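Local coordinates for bacterial regulatory proteins, tetR family (Corynebacterium glutamicum, PDB 3AQT), which binds resorcinol and probably acts as a TetR-family transcriptional repressor whose hold on DNA responds to that inducer, at residues A150-R163 and L180-I192. Residues are numbered along the deposited sequence; the frame is centred on the assembly and turned at random.
With RCO (resorcinol), chain D.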
ATOM      1  N   ALA B 150      -5.315   6.673  -2.544  1.00 44.41           N
ATOM      2  CA  ALA B 150      -5.577   6.755  -1.109  1.00 42.04           C
ATOM      3  C   ALA B 150      -4.289   7.076  -0.357  1.00 39.84           C
ATOM      4  O   ALA B 150      -4.260   7.954   0.500  1.00 38.91           O
ATOM      5  CB  ALA B 150      -6.160   5.449  -0.597  1.00 40.73           C
ATOM      6  N   HIS B 151      -3.218   6.373  -0.700  1.00 39.08           N
ATOM      7  CA  HIS B 151      -1.944   6.583  -0.038  1.00 37.02           C
ATOM      8  C   HIS B 151      -1.462   8.028  -0.108  1.00 37.01           C
ATOM      9  O   HIS B 151      -1.130   8.622   0.913  1.00 38.01           O
ATOM     10  CB  HIS B 151      -0.879   5.658  -0.625  1.00 34.05           C
ATOM     11  CG  HIS B 151       0.405   5.669   0.142  1.00 36.34           C
ATOM     12  ND1 HIS B 151       0.560   5.007   1.342  1.00 35.52           N
ATOM     13  CD2 HIS B 151       1.576   6.310  -0.086  1.00 35.66           C
ATOM     14  CE1 HIS B 151       1.769   5.241   1.819  1.00 35.12           C
ATOM     15  NE2 HIS B 151       2.405   6.029   0.971  1.00 35.63           N
ATOM     16  N   PRO B 152      -1.403   8.612  -1.315  1.00 37.66           N
ATOM     17  CA  PRO B 152      -0.945  10.004  -1.438  1.00 36.35           C
ATOM     18  C   PRO B 152      -1.804  10.988  -0.634  1.00 36.06           C
ATOM     19  O   PRO B 152      -1.284  11.947  -0.062  1.00 36.76           O
ATOM     20  CB  PRO B 152      -1.029  10.271  -2.946  1.00 35.19           C
ATOM     21  CG  PRO B 152      -0.868   8.919  -3.555  1.00 34.21           C
ATOM     22  CD  PRO B 152      -1.672   8.028  -2.642  1.00 36.07           C
ATOM     23  N   VAL B 153      -3.116  10.760  -0.607  1.00 35.18           N
ATOM     24  CA  VAL B 153      -4.024  11.628   0.136  1.00 34.86           C
ATOM     25  C   VAL B 153      -3.755  11.483   1.631  1.00 33.85           C
ATOM     26  O   VAL B 153      -3.611  12.469   2.344  1.00 34.35           O
ATOM     27  CB  VAL B 153      -5.510  11.287  -0.148  1.00 35.59           C
ATOM     28  CG1 VAL B 153      -6.415  12.154   0.719  1.00 37.60           C
ATOM     29  CG2 VAL B 153      -5.834  11.512  -1.623  1.00 36.67           C
ATOM     30  N   LEU B 154      -3.684  10.245   2.101  1.00 34.23           N
ATOM     31  CA  LEU B 154      -3.403   9.996   3.502  1.00 34.33           C
ATOM     32  C   LEU B 154      -2.098  10.679   3.905  1.00 34.96           C
ATOM     33  O   LEU B 154      -2.001  11.264   4.983  1.00 35.46           O
ATOM     34  CB  LEU B 154      -3.320   8.492   3.770  1.00 33.19           C
ATOM     35  CG  LEU B 154      -4.670   7.778   3.788  1.00 33.76           C
ATOM     36  CD1 LEU B 154      -4.472   6.275   3.784  1.00 32.43           C
ATOM     37  CD2 LEU B 154      -5.453   8.219   5.009  1.00 31.88           C
HETATM   38  N   MSE B 155      -1.106  10.632   3.021  1.00 35.32           N
HETATM   39  CA  MSE B 155       0.190  11.244   3.295  1.00 36.52           C
HETATM   40  C   MSE B 155       0.170  12.761   3.354  1.00 36.44           C
HETATM   41  O   MSE B 155       0.955  13.364   4.080  1.00 35.93           O
HETATM   42  CB  MSE B 155       1.222  10.773   2.265  1.00 39.62           C
HETATM   43  CG  MSE B 155       1.615   9.306   2.428  1.00 46.96           C
HETATM   44 SE   MSE B 155       2.790   8.942   3.952  1.00 57.21          SE
HETATM   45  CE  MSE B 155       1.646   9.494   5.373  1.00 58.47           C
ATOM     46  N   ARG B 156      -0.721  13.385   2.595  1.00 36.64           N
ATOM     47  CA  ARG B 156      -0.804  14.842   2.592  1.00 35.97           C
ATOM     48  C   ARG B 156      -1.510  15.348   3.839  1.00 35.40           C
ATOM     49  O   ARG B 156      -1.147  16.379   4.393  1.00 35.31           O
ATOM     50  CB  ARG B 156      -1.598  15.359   1.382  1.00 36.03           C
ATOM     51  CG  ARG B 156      -1.054  14.999   0.032  1.00 37.66           C
ATOM     52  CD  ARG B 156      -1.646  15.899  -1.033  1.00 38.65           C
ATOM     53  NE  ARG B 156      -3.060  15.645  -1.323  1.00 39.02           N
ATOM     54  CZ  ARG B 156      -3.493  14.876  -2.319  1.00 38.77           C
ATOM     55  NH1 ARG B 156      -2.628  14.273  -3.125  1.00 35.60           N
ATOM     56  NH2 ARG B 156      -4.793  14.740  -2.535  1.00 37.73           N
ATOM     57  N   ILE B 157      -2.531  14.620   4.269  1.00 34.64           N
ATOM     58  CA  ILE B 157      -3.332  15.031   5.412  1.00 34.75           C
ATOM     59  C   ILE B 157      -2.950  14.462   6.770  1.00 33.90           C
ATOM     60  O   ILE B 157      -2.782  15.221   7.723  1.00 34.03           O
ATOM     61  CB  ILE B 157      -4.826  14.716   5.163  1.00 34.71           C
ATOM     62  CG1 ILE B 157      -5.253  15.268   3.799  1.00 34.65           C
ATOM     63  CG2 ILE B 157      -5.678  15.318   6.264  1.00 36.81           C
ATOM     64  CD1 ILE B 157      -5.128  16.801   3.571  1.00 47.18           C
ATOM     65  N   LEU B 158      -2.819  13.141   6.871  1.00 33.81           N
ATOM     66  CA  LEU B 158      -2.490  12.516   8.152  1.00 32.91           C
ATOM     67  C   LEU B 158      -1.011  12.206   8.348  1.00 33.47           C
ATOM     68  O   LEU B 158      -0.574  11.944   9.467  1.00 33.93           O
ATOM     69  CB  LEU B 158      -3.303  11.235   8.329  1.00 32.52           C
ATOM     70  CG  LEU B 158      -4.820  11.425   8.284  1.00 33.66           C
ATOM     71  CD1 LEU B 158      -5.516  10.076   8.421  1.00 32.82           C
ATOM     72  CD2 LEU B 158      -5.248  12.371   9.396  1.00 32.81           C
ATOM     73  N   GLY B 159      -0.239  12.252   7.268  1.00 32.55           N
ATOM     74  CA  GLY B 159       1.175  11.952   7.372  1.00 30.99           C
ATOM     75  C   GLY B 159       1.917  12.857   8.337  1.00 32.25           C
ATOM     76  O   GLY B 159       2.656  12.373   9.205  1.00 34.39           O
ATOM     77  N   PRO B 160       1.752  14.186   8.212  1.00 30.90           N
ATOM     78  CA  PRO B 160       2.449  15.108   9.114  1.00 29.85           C
ATOM     79  C   PRO B 160       2.080  14.869  10.569  1.00 30.55           C
ATOM     80  O   PRO B 160       2.899  15.081  11.463  1.00 32.21           O
ATOM     81  CB  PRO B 160       2.010  16.480   8.616  1.00 28.08           C
ATOM     82  CG  PRO B 160       1.752  16.242   7.146  1.00 27.22           C
ATOM     83  CD  PRO B 160       1.020  14.924   7.164  1.00 29.09           C
ATOM     84  N   ARG B 161       0.851  14.418  10.803  1.00 29.60           N
ATOM     85  CA  ARG B 161       0.395  14.149  12.163  1.00 29.31           C
ATOM     86  C   ARG B 161       1.026  12.868  12.701  1.00 30.49           C
ATOM     87  O   ARG B 161       1.451  12.802  13.859  1.00 30.26           O
ATOM     88  CB  ARG B 161      -1.138  14.036  12.205  1.00 27.68           C
ATOM     89  CG  ARG B 161      -1.859  15.346  11.934  1.00 27.47           C
ATOM     90  CD  ARG B 161      -3.371  15.191  11.983  1.00 29.51           C
ATOM     91  NE  ARG B 161      -4.028  16.498  12.044  1.00 30.57           N
ATOM     92  CZ  ARG B 161      -4.335  17.247  10.988  1.00 30.54           C
ATOM     93  NH1 ARG B 161      -4.064  16.829   9.755  1.00 30.96           N
ATOM     94  NH2 ARG B 161      -4.888  18.435  11.167  1.00 28.82           N
ATOM     95  N   ALA B 162       1.079  11.848  11.854  1.00 31.33           N
ATOM     96  CA  ALA B 162       1.652  10.572  12.247  1.00 31.07           C
ATOM     97  C   ALA B 162       3.144  10.746  12.478  1.00 31.92           C
ATOM     98  O   ALA B 162       3.691  10.250  13.454  1.00 32.46           O
ATOM     99  CB  ALA B 162       1.406   9.530  11.165  1.00 29.95           C
ATOM    100  N   ARG B 163       3.800  11.461  11.577  1.00 31.70           N
ATOM    101  CA  ARG B 163       5.228  11.678  11.703  1.00 33.52           C
ATOM    102  C   ARG B 163       5.509  12.368  13.038  1.00 33.67           C
ATOM    103  O   ARG B 163       6.447  12.011  13.750  1.00 34.08           O
ATOM    104  CB  ARG B 163       5.728  12.533  10.530  1.00 33.62           C
ATOM    105  CG  ARG B 163       7.236  12.539  10.349  1.00 34.70           C
ATOM    106  CD  ARG B 163       7.638  13.357   9.131  1.00 36.89           C
ATOM    107  NE  ARG B 163       9.045  13.181   8.783  1.00 40.65           N
ATOM    108  CZ  ARG B 163      10.055  13.698   9.473  1.00 43.23           C
ATOM    109  NH1 ARG B 163       9.818  14.432  10.554  1.00 46.74           N
ATOM    110  NH2 ARG B 163      11.303  13.481   9.087  1.00 42.99           N
ATOM    111  N   LEU B 180      12.458   8.102   9.698  1.00 42.20           N
ATOM    112  CA  LEU B 180      11.163   8.671  10.026  1.00 41.69           C
ATOM    113  C   LEU B 180      10.155   8.741   8.878  1.00 41.50           C
ATOM    114  O   LEU B 180       8.963   8.478   9.075  1.00 42.16           O
ATOM    115  CB  LEU B 180      11.388  10.057  10.615  1.00 43.25           C
ATOM    116  CG  LEU B 180      10.478  10.522  11.745  1.00 44.84           C
ATOM    117  CD1 LEU B 180      10.211   9.401  12.738  1.00 44.68           C
ATOM    118  CD2 LEU B 180      11.162  11.694  12.428  1.00 46.40           C
ATOM    119  N   ASP B 181      10.618   9.106   7.686  1.00 39.36           N
ATOM    120  CA  ASP B 181       9.727   9.185   6.539  1.00 38.92           C
ATOM    121  C   ASP B 181       9.280   7.793   6.127  1.00 38.14           C
ATOM    122  O   ASP B 181       8.126   7.587   5.736  1.00 36.86           O
ATOM    123  CB  ASP B 181      10.412   9.889   5.368  1.00 41.05           C
ATOM    124  CG  ASP B 181      10.761  11.339   5.682  1.00 45.24           C
ATOM    125  OD1 ASP B 181       9.966  12.021   6.368  1.00 45.67           O
ATOM    126  OD2 ASP B 181      11.826  11.805   5.234  1.00 49.33           O
ATOM    127  N   LEU B 182      10.193   6.833   6.230  1.00 37.48           N
ATOM    128  CA  LEU B 182       9.889   5.458   5.883  1.00 35.81           C
ATOM    129  C   LEU B 182       8.812   4.907   6.810  1.00 36.61           C
ATOM    130  O   LEU B 182       7.848   4.296   6.358  1.00 36.92           O
ATOM    131  CB  LEU B 182      11.142   4.589   5.993  1.00 36.80           C
ATOM    132  CG  LEU B 182      10.867   3.104   5.724  1.00 39.96           C
ATOM    133  CD1 LEU B 182      10.574   2.918   4.237  1.00 39.69           C
ATOM    134  CD2 LEU B 182      12.054   2.248   6.142  1.00 38.55           C
ATOM    135  N   ALA B 183       8.969   5.129   8.111  1.00 36.07           N
ATOM    136  CA  ALA B 183       7.994   4.629   9.070  1.00 36.63           C
ATOM    137  C   ALA B 183       6.631   5.243   8.816  1.00 36.15           C
ATOM    138  O   ALA B 183       5.607   4.579   8.940  1.00 36.49           O
ATOM    139  CB  ALA B 183       8.447   4.926  10.493  1.00 37.35           C
ATOM    140  N   THR B 184       6.609   6.515   8.457  1.00 36.36           N
ATOM    141  CA  THR B 184       5.337   7.170   8.195  1.00 38.27           C
ATOM    142  C   THR B 184       4.657   6.592   6.953  1.00 37.77           C
ATOM    143  O   THR B 184       3.481   6.233   6.985  1.00 38.75           O
ATOM    144  CB  THR B 184       5.524   8.698   8.005  1.00 39.10           C
ATOM    145  OG1 THR B 184       6.045   9.260   9.218  1.00 40.91           O
ATOM    146  CG2 THR B 184       4.190   9.368   7.669  1.00 37.79           C
ATOM    147  N   THR B 185       5.402   6.489   5.860  1.00 37.09           N
ATOM    148  CA  THR B 185       4.820   5.975   4.636  1.00 38.21           C
ATOM    149  C   THR B 185       4.442   4.494   4.729  1.00 38.50           C
ATOM    150  O   THR B 185       3.425   4.079   4.169  1.00 37.93           O
ATOM    151  CB  THR B 185       5.757   6.218   3.430  1.00 38.48           C
ATOM    152  OG1 THR B 185       5.031   5.987   2.219  1.00 41.21           O
ATOM    153  CG2 THR B 185       6.968   5.302   3.482  1.00 37.38           C
ATOM    154  N   CYS B 186       5.236   3.702   5.447  1.00 37.93           N
ATOM    155  CA  CYS B 186       4.936   2.278   5.594  1.00 39.36           C
ATOM    156  C   CYS B 186       3.695   2.063   6.447  1.00 39.32           C
ATOM    157  O   CYS B 186       2.917   1.133   6.211  1.00 39.09           O
ATOM    158  CB  CYS B 186       6.121   1.534   6.214  1.00 40.43           C
ATOM    159  SG  CYS B 186       7.486   1.279   5.065  1.00 45.64           S
ATOM    160  N   THR B 187       3.520   2.925   7.442  1.00 37.75           N
ATOM    161  CA  THR B 187       2.367   2.845   8.324  1.00 36.76           C
ATOM    162  C   THR B 187       1.091   2.948   7.489  1.00 36.08           C
ATOM    163  O   THR B 187       0.185   2.130   7.622  1.00 37.62           O
ATOM    164  CB  THR B 187       2.397   3.982   9.372  1.00 36.93           C
ATOM    165  OG1 THR B 187       3.563   3.838  10.188  1.00 38.10           O
ATOM    166  CG2 THR B 187       1.166   3.940  10.251  1.00 36.37           C
ATOM    167  N   PHE B 188       1.024   3.948   6.617  1.00 33.93           N
ATOM    168  CA  PHE B 188      -0.158   4.113   5.793  1.00 33.42           C
ATOM    169  C   PHE B 188      -0.286   3.062   4.682  1.00 34.19           C
ATOM    170  O   PHE B 188      -1.400   2.708   4.275  1.00 34.33           O
ATOM    171  CB  PHE B 188      -0.199   5.542   5.261  1.00 31.13           C
ATOM    172  CG  PHE B 188      -0.571   6.535   6.319  1.00 30.75           C
ATOM    173  CD1 PHE B 188      -1.871   6.584   6.805  1.00 31.99           C
ATOM    174  CD2 PHE B 188       0.388   7.349   6.902  1.00 33.03           C
ATOM    175  CE1 PHE B 188      -2.206   7.423   7.859  1.00 33.03           C
ATOM    176  CE2 PHE B 188       0.067   8.196   7.958  1.00 34.25           C
ATOM    177  CZ  PHE B 188      -1.236   8.233   8.440  1.00 33.50           C
ATOM    178  N   GLY B 189       0.844   2.549   4.208  1.00 34.00           N
ATOM    179  CA  GLY B 189       0.794   1.510   3.202  1.00 32.74           C
ATOM    180  C   GLY B 189       0.163   0.290   3.851  1.00 32.65           C
ATOM    181  O   GLY B 189      -0.680  -0.382   3.252  1.00 32.00           O
ATOM    182  N   SER B 190       0.562   0.019   5.093  1.00 32.50           N
ATOM    183  CA  SER B 190       0.033  -1.114   5.862  1.00 33.51           C
ATOM    184  C   SER B 190      -1.428  -0.909   6.226  1.00 33.82           C
ATOM    185  O   SER B 190      -2.221  -1.853   6.204  1.00 33.93           O
ATOM    186  CB  SER B 190       0.815  -1.299   7.159  1.00 31.72           C
ATOM    187  OG  SER B 190       2.151  -1.683   6.899  1.00 33.00           O
ATOM    188  N   LEU B 191      -1.779   0.324   6.579  1.00 34.31           N
ATOM    189  CA  LEU B 191      -3.149   0.639   6.958  1.00 35.07           C
ATOM    190  C   LEU B 191      -4.089   0.282   5.817  1.00 35.32           C
ATOM    191  O   LEU B 191      -5.080  -0.424   6.014  1.00 33.89           O
ATOM    192  CB  LEU B 191      -3.280   2.128   7.293  1.00 35.91           C
ATOM    193  CG  LEU B 191      -4.678   2.631   7.678  1.00 38.16           C
ATOM    194  CD1 LEU B 191      -5.061   2.116   9.057  1.00 38.37           C
ATOM    195  CD2 LEU B 191      -4.681   4.153   7.672  1.00 39.77           C
ATOM    196  N   ILE B 192      -3.764   0.763   4.621  1.00 35.53           N
ATOM    197  CA  ILE B 192      -4.581   0.499   3.445  1.00 34.96           C
ATOM    198  C   ILE B 192      -4.778  -1.005   3.228  1.00 36.13           C
ATOM    199  O   ILE B 192      -5.910  -1.476   3.078  1.00 35.84           O
ATOM    200  CB  ILE B 192      -3.946   1.142   2.185  1.00 33.73           C
ATOM    201  CG1 ILE B 192      -3.966   2.666   2.335  1.00 31.32           C
ATOM    202  CG2 ILE B 192      -4.692   0.691   0.932  1.00 28.67           C
ATOM    203  CD1 ILE B 192      -3.091   3.421   1.337  1.00 47.18           C
TER
HETATM  204  C1  RCO D 230      -2.836  10.383  12.793  1.00 36.64           C
HETATM  205  C2  RCO D 230      -1.899  10.279  13.868  1.00 36.01           C
HETATM  206  C3  RCO D 230      -1.150   9.083  14.044  1.00 36.04           C
HETATM  207  C4  RCO D 230      -1.335   8.014  13.150  1.00 37.06           C
HETATM  208  C5  RCO D 230      -2.254   8.116  12.093  1.00 36.48           C
HETATM  209  C6  RCO D 230      -3.008   9.306  11.912  1.00 36.69           C
HETATM  210  O1  RCO D 230      -3.568  11.555  12.629  1.00 40.05           O
HETATM  211  O3  RCO D 230      -0.233   8.951  15.083  1.00 36.67           O
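The ring of F188 enters the other segment as a knob, held in a hole formed by L154, M155, G159 and A162. These neighbours meet the ring obliquely: CB of L154 is 3.9 Å from CD1 of F188, and CB of A162, small enough to lie against the ring, is 3.7 Å from CE2 of F188. The lack of a side chain at G159 suits the close passage of the M155 carbonyl. In M155, a selenomethionine, the bend at chi2 brings the selenium into an oblique Met-aromatic contact, 5.3 Å from the F188 ring centroid, and also against CA of T185.

H151 is the knob going the other way, among T185, F188, G189 and I192. With CG anti to the backbone N (chi1 -171°), its imidazole reaches across edge-on; NE2 of H151 and OG1 of T185 share a hydrogen bond of 2.9 Å, bent to 139°. Within its own helix, CG of M155 lies over one imidazole face, toward the rim.

Where helix 159-171 nears the start of helix 180-199, the extended chain of R163 carries its guanidinium to D181. NE of R163 donates to OD1 of D181 at 2.8 Å, nearly straight (164°) and close to the guanidinium plane; NH2 adds a weak bond to the same oxygen. This salt bridge suits the more exposed rim, and CD2 of L180 lies over one guanidinium face, toward its edge.

CZ of F188 touches C5 of resorcinol (3.8 Å) and CB of L158 (3.6 Å). Helices 150-157, 159-171 and 180-199 here form one side of the inducer pocket in the all-helical TetR-type C-terminal domain, where D165 hydrogen-bonds the ligand.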